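Long-range contact in fructose-1,6-bisphosphatase/inositol-1-monophosphatase (Thermotoga maritima, PDB 2P3N), which removes phosphate from inositol 1-phosphate, fructose 1,6-bisphosphate and several other phosphate esters in a magnesium-dependent reaction: residues A[92-98]-A[110-116]. Numbering follows the deposited sequence.
Sequences PNFSISL and VVHAPAL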
loop_
_atom_site.group_PDB
_atom_site.type_symbol
_atom_site.label_atom_id
_atom_site.label_comp_id
_atom_site.label_asym_id
_atom_site.label_seq_id
_atom_site.Cartn_x
_atom_site.Cartn_y
_atom_site.Cartn_z
ATOM N N PRO A 92 0.432 -13.760 0.295
ATOM C CA PRO A 92 0.677 -12.657 1.236
ATOM C C PRO A 92 0.549 -12.937 2.733
ATOM O O PRO A 92 0.982 -12.117 3.548
ATOM C CB PRO A 92 -0.296 -11.578 0.760
ATOM C CG PRO A 92 -1.425 -12.384 0.148
ATOM C CD PRO A 92 -0.695 -13.453 -0.609
ATOM N N ASN A 93 -0.016 -14.085 3.103
ATOM C CA ASN A 93 -0.189 -14.396 4.526
ATOM C C ASN A 93 1.018 -14.966 5.258
ATOM O O ASN A 93 1.048 -16.137 5.639
ATOM C CB ASN A 93 -1.401 -15.313 4.750
ATOM C CG ASN A 93 -2.715 -14.604 4.491
ATOM O OD1 ASN A 93 -3.114 -14.410 3.343
ATOM N ND2 ASN A 93 -3.385 -14.200 5.555
ATOM N N PHE A 94 2.017 -14.119 5.450
ATOM C CA PHE A 94 3.203 -14.505 6.192
ATOM C C PHE A 94 3.567 -13.280 7.022
ATOM O O PHE A 94 3.175 -12.160 6.682
ATOM C CB PHE A 94 4.337 -14.924 5.245
ATOM C CG PHE A 94 4.885 -13.815 4.412
ATOM C CD1 PHE A 94 5.959 -13.054 4.865
ATOM C CD2 PHE A 94 4.345 -13.538 3.165
ATOM C CE1 PHE A 94 6.490 -12.033 4.086
ATOM C CE2 PHE A 94 4.875 -12.507 2.371
ATOM C CZ PHE A 94 5.949 -11.757 2.838
ATOM N N SER A 95 4.283 -13.490 8.122
ATOM C CA SER A 95 4.656 -12.391 8.993
ATOM C C SER A 95 5.936 -12.651 9.771
ATOM O O SER A 95 6.515 -13.740 9.708
ATOM C CB SER A 95 3.519 -12.122 9.976
ATOM O OG SER A 95 3.127 -13.311 10.639
ATOM N N ILE A 96 6.379 -11.620 10.487
ATOM C CA ILE A 96 7.565 -11.693 11.328
ATOM C C ILE A 96 7.037 -11.482 12.732
ATOM O O ILE A 96 6.251 -10.576 12.972
ATOM C CB ILE A 96 8.571 -10.568 11.045
ATOM C CG1 ILE A 96 8.887 -10.481 9.550
ATOM C CG2 ILE A 96 9.854 -10.839 11.802
ATOM C CD1 ILE A 96 9.919 -9.379 9.230
ATOM N N SER A 97 7.465 -12.306 13.670
ATOM C CA SER A 97 6.963 -12.151 15.019
ATOM C C SER A 97 8.075 -11.939 16.042
ATOM O O SER A 97 9.135 -12.570 15.975
ATOM C CB SER A 97 6.113 -13.365 15.385
ATOM O OG SER A 97 5.272 -13.077 16.483
ATOM N N LEU A 98 7.820 -11.020 16.974
ATOM C CA LEU A 98 8.763 -10.689 18.039
ATOM C C LEU A 98 8.049 -10.464 19.364
ATOM O O LEU A 98 7.306 -9.494 19.516
ATOM C CB LEU A 98 9.559 -9.419 17.699
ATOM C CG LEU A 98 10.661 -9.085 18.714
ATOM C CD1 LEU A 98 11.694 -10.221 18.726
ATOM C CD2 LEU A 98 11.346 -7.779 18.351
ATOM N N VAL A 110 4.660 -8.228 18.835
ATOM C CA VAL A 110 4.471 -7.515 17.585
ATOM C C VAL A 110 4.503 -8.510 16.435
ATOM O O VAL A 110 5.348 -9.407 16.399
ATOM C CB VAL A 110 5.532 -6.396 17.397
ATOM C CG1 VAL A 110 6.881 -6.879 17.841
ATOM C CG2 VAL A 110 5.577 -5.959 15.944
ATOM N N VAL A 111 3.536 -8.377 15.529
ATOM C CA VAL A 111 3.430 -9.246 14.355
ATOM C C VAL A 111 3.377 -8.316 13.145
ATOM O O VAL A 111 2.584 -7.377 13.113
ATOM C CB VAL A 111 2.131 -10.121 14.388
ATOM C CG1 VAL A 111 2.049 -11.001 13.149
ATOM C CG2 VAL A 111 2.113 -10.986 15.619
ATOM N N HIS A 112 4.229 -8.560 12.159
ATOM C CA HIS A 112 4.246 -7.710 10.976
ATOM C C HIS A 112 4.144 -8.483 9.661
ATOM O O HIS A 112 5.098 -9.136 9.241
ATOM C CB HIS A 112 5.506 -6.830 10.968
ATOM C CG HIS A 112 5.634 -5.976 9.744
ATOM N ND1 HIS A 112 4.713 -5.006 9.416
ATOM C CD2 HIS A 112 6.554 -5.973 8.750
ATOM C CE1 HIS A 112 5.061 -4.442 8.272
ATOM N NE2 HIS A 112 6.175 -5.009 7.848
ATOM N N ALA A 113 2.972 -8.405 9.029
ATOM C CA ALA A 113 2.730 -9.063 7.752
ATOM C C ALA A 113 3.166 -8.047 6.714
ATOM O O ALA A 113 2.453 -7.087 6.424
ATOM C CB ALA A 113 1.262 -9.387 7.594
ATOM N N PRO A 114 4.355 -8.253 6.137
ATOM C CA PRO A 114 4.962 -7.379 5.122
ATOM C C PRO A 114 4.147 -7.102 3.861
ATOM O O PRO A 114 3.918 -5.947 3.509
ATOM C CB PRO A 114 6.286 -8.085 4.804
ATOM C CG PRO A 114 6.562 -8.926 6.051
ATOM C CD PRO A 114 5.195 -9.443 6.378
ATOM N N ALA A 115 3.718 -8.153 3.172
ATOM C CA ALA A 115 2.956 -7.978 1.937
ATOM C C ALA A 115 1.606 -7.316 2.159
ATOM O O ALA A 115 0.981 -6.845 1.216
ATOM C CB ALA A 115 2.761 -9.333 1.231
ATOM N N LEU A 116 1.155 -7.274 3.404
ATOM C CA LEU A 116 -0.140 -6.691 3.683
ATOM C C LEU A 116 -0.032 -5.323 4.316
ATOM O O LEU A 116 -1.015 -4.593 4.370
ATOM C CB LEU A 116 -0.943 -7.605 4.620
ATOM C CG LEU A 116 -1.243 -9.052 4.215
ATOM C CD1 LEU A 116 -2.092 -9.701 5.299
ATOM C CD2 LEU A 116 -1.977 -9.091 2.878
HETATM O O HOH W 1 2.847 -10.339 4.540
#
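F94 lies against P114 and A115 where two strands part. Its CG sits between the backbone N and the carbonyl carbon (chi1 67°), which turns the ring toward P114 and A115. From CB outward, CD1 is 4.0 Å from P114 CD. CE1 comes closer, 3.7 Å from P114 CG, and the two side chains meet at a slant. CE2, on the other rim, meets A115 CB, and CZ just reaches P114 CB. W22 and F87 add further ring contacts. Over the centre of one ring face lies a water. It donates to P92 O and F94 O and accepts from A115 N (2.7 Å), so it joins the two segments just beyond the last paired residues. With an alanine here, P114 and A115 would probably each lose an aromatic neighbour, and a gap would open beside the water. Strands 95-102 and 105-113 form an antiparallel beta hairpin in the mixed sheet of the inositol monophosphatase fold. The S97 backbone bonds to that of D79, a magnesium ligand. I96 O accepts from H112 N at 3.0 Å, in the carbonyl plane. L98 and V110 exchange two backbone bonds, the one from L98 N the straighter (165°). V111 shares a face with S97; its CG1 lies 3.6 Å from S95 OG, which hydrogen-bonds to S176 OG.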